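Local coordinates for ABC transporter binding protein AcbH (Actinoplanes, PDB 3OO8) that serves as the extracellular solute receptor of an ABC transporter, binding beta-D-galactopyranose with an exclusive substrate preference, at residues A[43-48]-A[301-306]; A[133-138]-A[317-322]; A[188-193]-A[227-232]; A[239-244]-A[390-395]. The protein carries 2 engineered substitutions. All blocks are in the same frame, centred on the assembly; numbering follows the deposited sequence.

The four contacts fall into two pairs, one on either side of the chain's centre. Contacts 1 and 2, with centres about 8 Å apart, share one sheet, where strands 301-304 and 134-147 are neighbours, and enlist helices 39-56 and 312-322. Contacts 3 and 4 have centres about 10 Å apart; contact 3 joins helices 191-201 and 220-232, while contact 4 sets loop 239-244 against the end of helix 377-392. Centres of different pairs lie 34 to 41 Å apart, consistent with two lobes of a class 2 solute-binding protein. Contact 3 closes within the span of contacts 1 and 2. The chain then passes 239-244, returns at 301-322 and leaves again for 390-395, so each lobe combines separate sequence parts.

Contact 1: A[43-48]-A[301-306]; sequences AAFASL and DGFILP
Helix 39-56 carries Phe45 on the side facing strand 301-304, which carries Phe303, and the backbones stay well apart: the closest alpha carbons, Phe45 CA and Gly302 CA, are 11.8 Å from each other. Two long aromatic side chains bridge this gap, each leaving its backbone toward the other segment. Phe45 has CG anti to the backbone N (chi1 -172°), which sends the ring out from the helix toward the sheet, whereas Phe303 has CG anti to its carbonyl carbon and reaches from the strand toward the helix. The two side chains come from opposite ends and pass alongside, so that the rings meet at their borders, with Phe45 CE1 3.6 Å from Phe303 CE1. A little further along, Phe45 CE1 lies 3.9 Å from Phe303 CZ. The planes differ by only 21°, yet the centroids are 5.9 Å apart and neither ring covers the other's face, so this is van der Waals packing of rims and not an offset stack. Strand 301-304 runs antiparallel to both its neighbours, 85-89 and 134-147, as expected in the class 2 solute-binding fold for the strand by which the chain re-enters the first lobe. Phenylalanine suits both places, being long enough to span a helix-to-sheet gap and having no polar atom to satisfy in a buried layer. Phe32 packs against both rings, meeting Phe45 edge-to-face, while Phe331 adds to the cover on Phe45. At the start of the strand Asp301 points elsewhere: its OD1 forms a salt bridge with Arg373, a galactose-binding residue, and its OD2 a hydrogen bond with Tyr138 OH.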
loop_
_atom_site.group_PDB
_atom_site.type_symbol
_atom_site.label_atom_id
_atom_site.label_comp_id
_atom_site.label_asym_id
_atom_site.label_seq_id
_atom_site.Cartn_x
_atom_site.Cartn_y
_atom_site.Cartn_z
ATOM N N ALA A 43 1.953 -2.299 21.701
ATOM C CA ALA A 43 2.492 -1.429 22.720
ATOM C C ALA A 43 2.376 0.023 22.245
ATOM O O ALA A 43 2.030 0.893 23.020
ATOM C CB ALA A 43 3.988 -1.807 22.963
ATOM N N ALA A 44 2.674 0.262 20.973
ATOM C CA ALA A 44 2.616 1.644 20.445
ATOM C C ALA A 44 1.173 2.151 20.509
ATOM O O ALA A 44 0.931 3.316 20.875
ATOM C CB ALA A 44 3.157 1.723 19.017
ATOM N N PHE A 45 0.220 1.297 20.124
ATOM C CA PHE A 45 -1.180 1.730 20.131
ATOM C C PHE A 45 -1.647 1.991 21.547
ATOM O O PHE A 45 -2.438 2.915 21.789
ATOM C CB PHE A 45 -2.095 0.686 19.474
ATOM C CG PHE A 45 -3.503 1.188 19.295
ATOM C CD1 PHE A 45 -3.760 2.177 18.365
ATOM C CD2 PHE A 45 -4.567 0.623 19.978
ATOM C CE1 PHE A 45 -5.042 2.702 18.200
ATOM C CE2 PHE A 45 -5.856 1.142 19.810
ATOM C CZ PHE A 45 -6.083 2.170 18.906
ATOM N N ALA A 46 -1.217 1.159 22.484
ATOM C CA ALA A 46 -1.620 1.360 23.893
ATOM C C ALA A 46 -1.123 2.709 24.405
ATOM O O ALA A 46 -1.867 3.474 25.035
ATOM C CB ALA A 46 -1.098 0.243 24.770
ATOM N N SER A 47 0.127 3.014 24.101
ATOM C CA SER A 47 0.706 4.296 24.480
ATOM C C SER A 47 -0.023 5.443 23.820
ATOM O O SER A 47 -0.284 6.457 24.447
ATOM C CB SER A 47 2.179 4.345 24.067
ATOM O OG SER A 47 2.768 5.553 24.491
ATOM N N LEU A 48 -0.344 5.287 22.532
ATOM C CA LEU A 48 -1.048 6.345 21.806
ATOM C C LEU A 48 -2.383 6.644 22.439
ATOM O O LEU A 48 -2.774 7.787 22.508
ATOM C CB LEU A 48 -1.293 5.959 20.343
ATOM C CG LEU A 48 -1.970 6.996 19.451
ATOM C CD1 LEU A 48 -1.062 8.204 19.292
ATOM C CD2 LEU A 48 -2.410 6.420 18.065
ATOM N N ASP A 301 -3.086 2.581 6.563
ATOM C CA ASP A 301 -3.855 2.082 7.689
ATOM C C ASP A 301 -4.527 3.256 8.408
ATOM O O ASP A 301 -3.978 4.361 8.423
ATOM C CB ASP A 301 -2.974 1.331 8.686
ATOM C CG ASP A 301 -2.490 -0.017 8.161
ATOM O OD1 ASP A 301 -2.837 -0.409 7.020
ATOM O OD2 ASP A 301 -1.712 -0.693 8.879
ATOM N N GLY A 302 -5.678 3.016 9.020
ATOM C CA GLY A 302 -6.354 4.096 9.750
ATOM C C GLY A 302 -7.433 3.560 10.653
ATOM O O GLY A 302 -7.321 2.446 11.168
ATOM N N PHE A 303 -8.459 4.379 10.873
ATOM C CA PHE A 303 -9.504 4.056 11.845
ATOM C C PHE A 303 -10.857 4.456 11.307
ATOM O O PHE A 303 -10.965 5.404 10.519
ATOM C CB PHE A 303 -9.236 4.797 13.159
ATOM C CG PHE A 303 -7.859 4.529 13.670
ATOM C CD1 PHE A 303 -7.620 3.402 14.420
ATOM C CD2 PHE A 303 -6.798 5.379 13.328
ATOM C CE1 PHE A 303 -6.313 3.087 14.831
ATOM C CE2 PHE A 303 -5.480 5.090 13.744
ATOM C CZ PHE A 303 -5.244 3.948 14.516
ATOM N N ILE A 304 -11.848 3.675 11.719
ATOM C CA ILE A 304 -13.237 3.894 11.329
ATOM C C ILE A 304 -14.133 3.967 12.565
ATOM O O ILE A 304 -13.758 3.555 13.675
ATOM C CB ILE A 304 -13.768 2.748 10.455
ATOM C CG1 ILE A 304 -13.658 1.407 11.216
ATOM C CG2 ILE A 304 -13.050 2.762 9.104
ATOM C CD1 ILE A 304 -14.187 0.175 10.449
ATOM N N LEU A 305 -15.337 4.493 12.346
ATOM C CA LEU A 305 -16.348 4.624 13.399
ATOM C C LEU A 305 -17.576 3.750 13.066
ATOM O O LEU A 305 -18.432 4.162 12.252
ATOM C CB LEU A 305 -16.764 6.094 13.484
ATOM C CG LEU A 305 -17.340 6.632 14.822
ATOM C CD1 LEU A 305 -17.409 8.178 14.810
ATOM C CD2 LEU A 305 -18.710 5.997 15.162
ATOM N N PRO A 306 -17.671 2.558 13.670
ATOM C CA PRO A 306 -18.781 1.639 13.364
ATOM C C PRO A 306 -20.118 2.287 13.666
ATOM O O PRO A 306 -20.287 2.849 14.752
ATOM C CB PRO A 306 -18.532 0.471 14.311
ATOM C CG PRO A 306 -16.990 0.432 14.424
ATOM C CD PRO A 306 -16.676 1.915 14.545
#

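Contact 2: A[133-138]-A[317-322]; sequences YLVPLY and KVLQYI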
loop_
_atom_site.group_PDB
_atom_site.type_symbol
_atom_site.label_atom_id
_atom_site.label_comp_id
_atom_site.label_asym_id
_atom_site.label_seq_id
_atom_site.Cartn_x
_atom_site.Cartn_y
_atom_site.Cartn_z
ATOM N N TYR A 133 -15.063 8.533 5.889
ATOM C CA TYR A 133 -15.322 7.388 6.766
ATOM C C TYR A 133 -14.080 6.926 7.535
ATOM O O TYR A 133 -14.188 6.184 8.509
ATOM C CB TYR A 133 -15.948 6.207 5.987
ATOM C CG TYR A 133 -17.340 6.522 5.485
ATOM C CD1 TYR A 133 -18.420 6.376 6.324
ATOM C CD2 TYR A 133 -17.537 6.947 4.162
ATOM C CE1 TYR A 133 -19.719 6.658 5.878
ATOM C CE2 TYR A 133 -18.820 7.237 3.711
ATOM C CZ TYR A 133 -19.885 7.083 4.578
ATOM O OH TYR A 133 -21.167 7.345 4.122
ATOM N N LEU A 134 -12.912 7.359 7.067
ATOM C CA LEU A 134 -11.648 6.919 7.651
ATOM C C LEU A 134 -10.828 8.105 8.146
ATOM O O LEU A 134 -10.815 9.166 7.502
ATOM C CB LEU A 134 -10.819 6.208 6.570
ATOM C CG LEU A 134 -9.498 5.507 7.000
ATOM C CD1 LEU A 134 -9.775 4.072 7.445
ATOM C CD2 LEU A 134 -8.425 5.551 5.906
ATOM N N VAL A 135 -10.079 7.896 9.241
ATOM C CA VAL A 135 -8.971 8.813 9.565
ATOM C C VAL A 135 -7.683 8.029 9.363
ATOM O O VAL A 135 -7.490 7.035 10.062
ATOM C CB VAL A 135 -8.948 9.291 11.005
ATOM C CG1 VAL A 135 -7.676 10.142 11.207
ATOM C CG2 VAL A 135 -10.175 10.147 11.295
ATOM N N PRO A 136 -6.848 8.450 8.412
ATOM C CA PRO A 136 -5.638 7.626 8.181
ATOM C C PRO A 136 -4.535 7.976 9.160
ATOM O O PRO A 136 -4.544 9.074 9.739
ATOM C CB PRO A 136 -5.224 8.054 6.766
ATOM C CG PRO A 136 -5.635 9.450 6.644
ATOM C CD PRO A 136 -6.914 9.577 7.456
ATOM N N LEU A 137 -3.573 7.067 9.314
ATOM C CA LEU A 137 -2.466 7.274 10.261
ATOM C C LEU A 137 -1.110 7.213 9.573
ATOM O O LEU A 137 -0.297 8.122 9.756
ATOM C CB LEU A 137 -2.521 6.251 11.422
ATOM C CG LEU A 137 -1.617 6.649 12.601
ATOM C CD1 LEU A 137 -2.100 7.938 13.281
ATOM C CD2 LEU A 137 -1.574 5.472 13.589
ATOM N N TYR A 138 -0.843 6.163 8.786
ATOM C CA TYR A 138 0.474 5.990 8.163
ATOM C C TYR A 138 0.349 5.111 6.913
ATOM O O TYR A 138 -0.643 4.404 6.725
ATOM C CB TYR A 138 1.504 5.328 9.119
ATOM C CG TYR A 138 0.990 4.011 9.664
ATOM C CD1 TYR A 138 1.033 2.850 8.874
ATOM C CD2 TYR A 138 0.358 3.950 10.915
ATOM C CE1 TYR A 138 0.465 1.634 9.328
ATOM C CE2 TYR A 138 -0.240 2.763 11.362
ATOM C CZ TYR A 138 -0.170 1.624 10.572
ATOM O OH TYR A 138 -0.757 0.478 11.036
ATOM N N LYS A 317 -14.036 12.702 19.108
ATOM C CA LYS A 317 -12.971 13.525 19.687
ATOM C C LYS A 317 -11.654 12.784 19.602
ATOM O O LYS A 317 -10.623 13.382 19.329
ATOM C CB LYS A 317 -13.235 13.858 21.163
ATOM C CG LYS A 317 -14.419 14.795 21.397
ATOM C CD LYS A 317 -14.400 15.327 22.845
ATOM C CE LYS A 317 -13.137 16.156 23.135
ATOM N NZ LYS A 317 -13.108 16.849 24.473
ATOM N N VAL A 318 -11.721 11.471 19.818
ATOM C CA VAL A 318 -10.521 10.631 19.760
ATOM C C VAL A 318 -10.020 10.608 18.310
ATOM O O VAL A 318 -8.816 10.699 18.053
ATOM C CB VAL A 318 -10.738 9.233 20.376
ATOM C CG1 VAL A 318 -9.482 8.354 20.163
ATOM C CG2 VAL A 318 -10.970 9.342 21.885
ATOM N N LEU A 319 -10.929 10.476 17.342
ATOM C CA LEU A 319 -10.498 10.539 15.943
ATOM C C LEU A 319 -9.826 11.867 15.589
ATOM O O LEU A 319 -8.869 11.893 14.822
ATOM C CB LEU A 319 -11.676 10.284 15.000
ATOM C CG LEU A 319 -12.216 8.851 14.888
ATOM C CD1 LEU A 319 -13.484 8.808 14.001
ATOM C CD2 LEU A 319 -11.168 7.833 14.365
ATOM N N GLN A 320 -10.361 12.987 16.088
ATOM C CA GLN A 320 -9.721 14.278 15.858
ATOM C C GLN A 320 -8.280 14.273 16.338
ATOM O O GLN A 320 -7.411 14.800 15.658
ATOM C CB GLN A 320 -10.519 15.402 16.524
ATOM C CG GLN A 320 -11.800 15.599 15.801
ATOM C CD GLN A 320 -12.747 16.587 16.472
ATOM O OE1 GLN A 320 -12.385 17.256 17.433
ATOM N NE2 GLN A 320 -13.960 16.688 15.949
ATOM N N TYR A 321 -8.036 13.675 17.496
ATOM C CA TYR A 321 -6.676 13.560 18.021
ATOM C C TYR A 321 -5.815 12.676 17.133
ATOM O O TYR A 321 -4.632 12.989 16.857
ATOM C CB TYR A 321 -6.704 13.055 19.477
ATOM C CG TYR A 321 -5.305 12.740 19.968
ATOM C CD1 TYR A 321 -4.497 13.746 20.505
ATOM C CD2 TYR A 321 -4.772 11.485 19.810
ATOM C CE1 TYR A 321 -3.203 13.477 20.878
ATOM C CE2 TYR A 321 -3.509 11.212 20.203
ATOM C CZ TYR A 321 -2.729 12.197 20.710
ATOM O OH TYR A 321 -1.441 11.850 21.073
ATOM N N ILE A 322 -6.391 11.569 16.676
ATOM C CA ILE A 322 -5.626 10.647 15.844
ATOM C C ILE A 322 -5.202 11.337 14.537
ATOM O O ILE A 322 -4.135 11.026 13.974
ATOM C CB ILE A 322 -6.468 9.359 15.575
ATOM C CG1 ILE A 322 -6.525 8.516 16.858
ATOM C CG2 ILE A 322 -5.913 8.565 14.373
ATOM C CD1 ILE A 322 -7.392 7.231 16.761
#
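Val135 fits its two methyl groups between Leu319 and Ile322, residues one turn apart on the helix. Its CG1, anti to the backbone N (chi1 175°), meets Ile322 CG2 at 4.0 Å, while Val135 CG2 lies 4.0 Å from Leu319 CD2 and equally near that leucine's CB. Leu137, two residues on, has a CB that does not face the helix squarely, but its chain curves back so that Leu137 CD1 reaches Ile322 CG2 at 4.0 Å, the two side chains crossing at about a right angle. The same methyl comes 3.8 Å from the backbone Ile322 O. Apart from that carbonyl oxygen, every touching group is aliphatic, and the distances are those of relaxed van der Waals packing. A beta-branched valine is at ease in an extended strand, and leucine and isoleucine supply the reach needed between axes 8.8 Å apart. Further out, backbone hydrogen bonds pair Val135 with Phe303, and both Leu137 and Tyr138 with Asp301, fixing the strand. The helical psi of Leu137 (-51°), with two successive residues facing Asp301, is consistent with a classic beta bulge there. Phe331 of helix 325-332 also touches Leu137. The helix and strand run in similar directions, 35° apart, and the apolar layer between them is that of an alpha/beta sandwich: helix 312-322 covers the sheet of the first lobe in this class 2 solute-binding fold.

Contact 3: A[188-193]-A[227-232]; sequences WPALGT and DQWREL
The first torsions of Thr193 and Trp229 turn them toward one another: Thr193 holds CG2 anti to its backbone N (chi1 -71°, defined by OG1), and Trp229 likewise has its indole anti to N (chi1 -159°). The threonine methyl therefore settles over one face of the indole. Its CG2 stands 3.6 Å from the centroid of the six-membered ring, 16° off the normal, a CH-pi contact, and comes 3.5 Å from Trp229 CE2. Leu232, one turn farther along, brings CD2 to 3.8 Å from the same Thr193 CG2, so the methyl touches an aromatic face and, to one side of it, an aliphatic branch. The far corner of the indole reaches the preceding turn, where Trp229 CH2 lies 3.4 Å from Ala190 O. Ala190 CB lies beside the same corner, 4.2 Å from Trp229 CH2, and a methyl is small enough to let the indole come so near the backbone. The ring's polar edge is anchored too, since NE1 hydrogen-bonds to Gln236, and Phe390 packs on the face opposite Thr193. With an alanine at Trp229, the Thr193 methyl and the Phe390 ring would probably lose the slab between them, and Gln236 its indole N-H partner. The indole thus packs helix 220-232 against the beginning of helix 191-201 in the interior of the second lobe, and the side chain of Thr193 lies about 6 Å from that of Trp142, a residue of the galactose-binding site.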
loop_
_atom_site.group_PDB
_atom_site.type_symbol
_atom_site.label_atom_id
_atom_site.label_comp_id
_atom_site.label_asym_id
_atom_site.label_seq_id
_atom_site.Cartn_x
_atom_site.Cartn_y
_atom_site.Cartn_z
ATOM N N TRP A 188 1.851 -12.906 -3.771
ATOM C CA TRP A 188 1.463 -11.492 -3.754
ATOM C C TRP A 188 2.526 -10.499 -4.308
ATOM O O TRP A 188 2.137 -9.469 -4.849
ATOM C CB TRP A 188 0.986 -11.045 -2.361
ATOM C CG TRP A 188 2.038 -11.282 -1.312
ATOM C CD1 TRP A 188 2.164 -12.384 -0.494
ATOM C CD2 TRP A 188 3.119 -10.403 -0.970
ATOM N NE1 TRP A 188 3.274 -12.259 0.307
ATOM C CE2 TRP A 188 3.870 -11.045 0.053
ATOM C CE3 TRP A 188 3.537 -9.143 -1.439
ATOM C CZ2 TRP A 188 5.002 -10.461 0.621
ATOM C CZ3 TRP A 188 4.679 -8.558 -0.860
ATOM C CH2 TRP A 188 5.403 -9.237 0.149
ATOM N N PRO A 189 3.844 -10.790 -4.218
ATOM C CA PRO A 189 4.781 -9.755 -4.690
ATOM C C PRO A 189 4.553 -9.248 -6.126
ATOM O O PRO A 189 4.603 -8.028 -6.355
ATOM C CB PRO A 189 6.167 -10.444 -4.575
ATOM C CG PRO A 189 5.969 -11.399 -3.415
ATOM C CD PRO A 189 4.569 -11.951 -3.653
ATOM N N ALA A 190 4.253 -10.143 -7.071
ATOM C CA ALA A 190 4.095 -9.743 -8.477
ATOM C C ALA A 190 2.865 -8.889 -8.730
ATOM O O ALA A 190 2.778 -8.231 -9.772
ATOM C CB ALA A 190 4.081 -11.001 -9.405
ATOM N N LEU A 191 1.902 -8.957 -7.822
ATOM C CA LEU A 191 0.720 -8.098 -7.976
ATOM C C LEU A 191 1.154 -6.633 -8.016
ATOM O O LEU A 191 0.516 -5.819 -8.684
ATOM C CB LEU A 191 -0.262 -8.303 -6.832
ATOM C CG LEU A 191 -0.790 -9.734 -6.607
ATOM C CD1 LEU A 191 -1.887 -9.691 -5.541
ATOM C CD2 LEU A 191 -1.320 -10.254 -7.958
ATOM N N GLY A 192 2.228 -6.297 -7.300
ATOM C CA GLY A 192 2.726 -4.907 -7.282
ATOM C C GLY A 192 3.200 -4.444 -8.648
ATOM O O GLY A 192 3.146 -3.263 -8.963
ATOM N N THR A 193 3.781 -5.354 -9.428
ATOM C CA THR A 193 4.214 -5.000 -10.774
ATOM C C THR A 193 2.987 -4.752 -11.677
ATOM O O THR A 193 2.977 -3.803 -12.476
ATOM C CB THR A 193 5.166 -6.056 -11.357
ATOM O OG1 THR A 193 6.410 -5.957 -10.651
ATOM C CG2 THR A 193 5.401 -5.778 -12.826
ATOM N N ASP A 227 1.534 -6.584 -22.206
ATOM C CA ASP A 227 2.455 -6.336 -23.326
ATOM C C ASP A 227 3.679 -5.580 -22.832
ATOM O O ASP A 227 4.805 -5.936 -23.181
ATOM C CB ASP A 227 1.768 -5.631 -24.498
ATOM C CG ASP A 227 0.845 -6.564 -25.277
ATOM O OD1 ASP A 227 1.004 -7.792 -25.197
ATOM O OD2 ASP A 227 -0.043 -6.058 -25.995
ATOM N N GLN A 228 3.477 -4.596 -21.955
ATOM C CA GLN A 228 4.626 -3.875 -21.392
ATOM C C GLN A 228 5.446 -4.811 -20.514
ATOM O O GLN A 228 6.682 -4.765 -20.486
ATOM C CB GLN A 228 4.162 -2.663 -20.561
ATOM C CG GLN A 228 5.243 -1.581 -20.403
ATOM C CD GLN A 228 5.185 -0.450 -21.443
ATOM O OE1 GLN A 228 4.219 -0.308 -22.209
ATOM N NE2 GLN A 228 6.206 0.407 -21.424
ATOM N N TRP A 229 4.760 -5.691 -19.800
ATOM C CA TRP A 229 5.446 -6.603 -18.890
ATOM C C TRP A 229 6.288 -7.608 -19.686
ATOM O O TRP A 229 7.329 -8.075 -19.197
ATOM C CB TRP A 229 4.427 -7.337 -18.011
ATOM C CG TRP A 229 4.969 -7.914 -16.732
ATOM C CD1 TRP A 229 6.270 -8.345 -16.471
ATOM C CD2 TRP A 229 4.210 -8.235 -15.570
ATOM N NE1 TRP A 229 6.344 -8.860 -15.198
ATOM C CE2 TRP A 229 5.097 -8.801 -14.617
ATOM C CE3 TRP A 229 2.857 -8.059 -15.225
ATOM C CZ2 TRP A 229 4.673 -9.213 -13.349
ATOM C CZ3 TRP A 229 2.426 -8.477 -13.953
ATOM C CH2 TRP A 229 3.335 -9.021 -13.021
ATOM N N ARG A 230 5.838 -7.941 -20.904
ATOM C CA ARG A 230 6.641 -8.850 -21.749
ATOM C C ARG A 230 8.019 -8.255 -21.944
ATOM O O ARG A 230 9.020 -8.985 -21.936
ATOM C CB ARG A 230 5.955 -9.155 -23.096
ATOM C CG ARG A 230 4.813 -10.144 -22.920
ATOM C CD ARG A 230 3.974 -10.364 -24.173
ATOM N NE ARG A 230 4.754 -10.653 -25.372
ATOM C CZ ARG A 230 4.652 -9.964 -26.508
ATOM N NH1 ARG A 230 3.791 -8.951 -26.614
ATOM N NH2 ARG A 230 5.392 -10.305 -27.550
ATOM N N GLU A 231 8.078 -6.946 -22.129
ATOM C CA GLU A 231 9.374 -6.281 -22.274
ATOM C C GLU A 231 10.151 -6.304 -20.962
ATOM O O GLU A 231 11.320 -6.720 -20.906
ATOM C CB GLU A 231 9.247 -4.846 -22.760
ATOM C CG GLU A 231 10.615 -4.184 -22.758
ATOM C CD GLU A 231 10.672 -2.823 -23.398
ATOM O OE1 GLU A 231 9.636 -2.118 -23.434
ATOM O OE2 GLU A 231 11.777 -2.456 -23.845
ATOM N N LEU A 232 9.485 -5.876 -19.893
ATOM C CA LEU A 232 10.090 -5.822 -18.564
ATOM C C LEU A 232 10.698 -7.161 -18.131
ATOM O O LEU A 232 11.766 -7.181 -17.514
ATOM C CB LEU A 232 9.043 -5.365 -17.518
ATOM C CG LEU A 232 9.534 -5.176 -16.072
ATOM C CD1 LEU A 232 10.575 -4.086 -15.910
ATOM C CD2 LEU A 232 8.353 -4.945 -15.132
#

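Contact 4: A[239-244]-A[390-395]; sequences GANGRT and FIDQPT. With SO4 (sulfate ion), chain C.
Ala240 and Asn241, in the short 3-10 turn 240-242 of the loop between helices 220-232 and 245-253, rest on Ile391 and Asp392 at the C-terminal end of helix 377-392. The apolar part is light, Ala240 CB lying 4.5 Å from Ile391 CG2. The Asn241 amide lies against that same methyl, Asn241 CG being 4.0 Å from Ile391 CG2. It also reaches the Asp392 carboxylate, their planes nearly perpendicular at 87°. Just before the turn Gly239 has positive phi, a conformation that favours glycine. On the loop's other flank Arg243, bent at chi3 (-58°), offers the edge of its guanidinium to a sulfate ion, probably from the crystallisation liquor. Arg243 NE donates to sulfate O3 at 2.9 Å (164°), and Arg243 NH2 to sulfate O2 at 2.8 Å. In the same guanidinium NH2 bonds to Lys238 O within the loop, and NH1 to Phe182 O, which pins the loop to the segment after strand 178-181. A leucine in place of Arg243 would probably lose these bonds to the two carbonyls and to the sulfate. Thus the arginine fastens the loop through backbone oxygens, while its positive charge probably helps hold the anion.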
loop_
_atom_site.group_PDB
_atom_site.type_symbol
_atom_site.label_atom_id
_atom_site.label_comp_id
_atom_site.label_asym_id
_atom_site.label_seq_id
_atom_site.Cartn_x
_atom_site.Cartn_y
_atom_site.Cartn_z
ATOM N N GLY A 239 13.661 -17.807 -12.728
ATOM C CA GLY A 239 13.278 -18.665 -11.618
ATOM C C GLY A 239 12.461 -17.967 -10.545
ATOM O O GLY A 239 12.468 -18.368 -9.372
ATOM N N ALA A 240 11.735 -16.924 -10.947
ATOM C CA ALA A 240 10.990 -16.127 -9.977
ATOM C C ALA A 240 9.889 -16.861 -9.214
ATOM O O ALA A 240 9.704 -16.612 -8.023
ATOM C CB ALA A 240 10.433 -14.849 -10.632
ATOM N N ASN A 241 9.152 -17.740 -9.898
ATOM C CA ASN A 241 8.047 -18.441 -9.259
ATOM C C ASN A 241 8.489 -19.386 -8.151
ATOM O O ASN A 241 7.688 -19.765 -7.314
ATOM C CB ASN A 241 7.121 -19.142 -10.266
ATOM C CG ASN A 241 6.194 -18.160 -10.995
ATOM O OD1 ASN A 241 5.742 -18.419 -12.120
ATOM N ND2 ASN A 241 5.927 -17.017 -10.360
ATOM N N GLY A 242 9.772 -19.746 -8.157
ATOM C CA GLY A 242 10.326 -20.602 -7.121
ATOM C C GLY A 242 11.075 -19.853 -6.026
ATOM O O GLY A 242 11.583 -20.464 -5.084
ATOM N N ARG A 243 11.090 -18.520 -6.111
ATOM C CA ARG A 243 11.910 -17.696 -5.213
ATOM C C ARG A 243 11.094 -16.927 -4.181
ATOM O O ARG A 243 10.054 -16.340 -4.523
ATOM C CB ARG A 243 12.757 -16.705 -6.043
ATOM C CG ARG A 243 13.760 -15.850 -5.222
ATOM C CD ARG A 243 14.761 -15.043 -6.063
ATOM N NE ARG A 243 15.525 -15.952 -6.920
ATOM C CZ ARG A 243 15.308 -16.136 -8.220
ATOM N NH1 ARG A 243 14.384 -15.427 -8.869
ATOM N NH2 ARG A 243 16.039 -17.035 -8.894
ATOM N N THR A 244 11.570 -16.905 -2.938
ATOM C CA THR A 244 10.921 -16.088 -1.899
ATOM C C THR A 244 11.377 -14.639 -2.065
ATOM O O THR A 244 12.464 -14.353 -2.583
ATOM C CB THR A 244 11.282 -16.491 -0.453
ATOM O OG1 THR A 244 12.700 -16.347 -0.252
ATOM C CG2 THR A 244 10.823 -17.928 -0.141
ATOM N N PHE A 390 1.449 -16.191 -16.288
ATOM C CA PHE A 390 2.070 -15.254 -17.217
ATOM C C PHE A 390 3.605 -15.251 -17.084
ATOM O O PHE A 390 4.339 -15.319 -18.069
ATOM C CB PHE A 390 1.537 -13.822 -17.012
ATOM C CG PHE A 390 2.297 -12.795 -17.799
ATOM C CD1 PHE A 390 2.068 -12.617 -19.164
ATOM C CD2 PHE A 390 3.283 -12.018 -17.190
ATOM C CE1 PHE A 390 2.793 -11.659 -19.900
ATOM C CE2 PHE A 390 4.014 -11.084 -17.925
ATOM C CZ PHE A 390 3.776 -10.894 -19.269
ATOM N N ILE A 391 4.092 -15.143 -15.851
ATOM C CA ILE A 391 5.516 -15.153 -15.573
ATOM C C ILE A 391 6.158 -16.407 -16.147
ATOM O O ILE A 391 7.231 -16.305 -16.725
ATOM C CB ILE A 391 5.789 -15.024 -14.070
ATOM C CG1 ILE A 391 5.435 -13.602 -13.603
ATOM C CG2 ILE A 391 7.261 -15.380 -13.731
ATOM C CD1 ILE A 391 5.280 -13.451 -12.106
ATOM N N ASP A 392 5.507 -17.570 -15.991
ATOM C CA ASP A 392 6.032 -18.838 -16.546
ATOM C C ASP A 392 6.162 -18.853 -18.074
ATOM O O ASP A 392 7.051 -19.516 -18.629
ATOM C CB ASP A 392 5.110 -19.991 -16.147
ATOM C CG ASP A 392 5.334 -20.468 -14.725
ATOM O OD1 ASP A 392 6.439 -20.249 -14.190
ATOM O OD2 ASP A 392 4.401 -21.089 -14.155
ATOM N N GLN A 393 5.263 -18.151 -18.756
ATOM C CA GLN A 393 5.227 -18.115 -20.218
ATOM C C GLN A 393 4.653 -16.787 -20.684
ATOM O O GLN A 393 3.445 -16.692 -20.958
ATOM C CB GLN A 393 4.350 -19.242 -20.771
ATOM C CG GLN A 393 4.777 -20.637 -20.311
ATOM C CD GLN A 393 4.217 -21.766 -21.180
ATOM O OE1 GLN A 393 3.475 -21.531 -22.135
ATOM N NE2 GLN A 393 4.608 -22.995 -20.865
ATOM N N PRO A 394 5.503 -15.757 -20.774
ATOM C CA PRO A 394 5.031 -14.397 -21.115
ATOM C C PRO A 394 4.797 -14.118 -22.601
ATOM O O PRO A 394 5.472 -13.279 -23.218
ATOM C CB PRO A 394 6.122 -13.493 -20.522
ATOM C CG PRO A 394 7.387 -14.369 -20.644
ATOM C CD PRO A 394 6.898 -15.754 -20.286
ATOM N N THR A 395 3.772 -14.773 -23.145
ATOM C CA THR A 395 3.459 -14.676 -24.559
ATOM C C THR A 395 2.065 -14.126 -24.814
ATOM O O THR A 395 1.234 -14.103 -23.897
ATOM C CB THR A 395 3.506 -16.069 -25.176
ATOM O OG1 THR A 395 2.548 -16.903 -24.507
ATOM C CG2 THR A 395 4.905 -16.662 -25.020
HETATM S S SO4 C . 18.164 -18.330 -5.967
HETATM O O1 SO4 C . 18.325 -19.474 -5.079
HETATM O O2 SO4 C . 17.375 -18.726 -7.127
HETATM O O3 SO4 C . 17.476 -17.284 -5.216
HETATM O O4 SO4 C . 19.454 -17.847 -6.450
#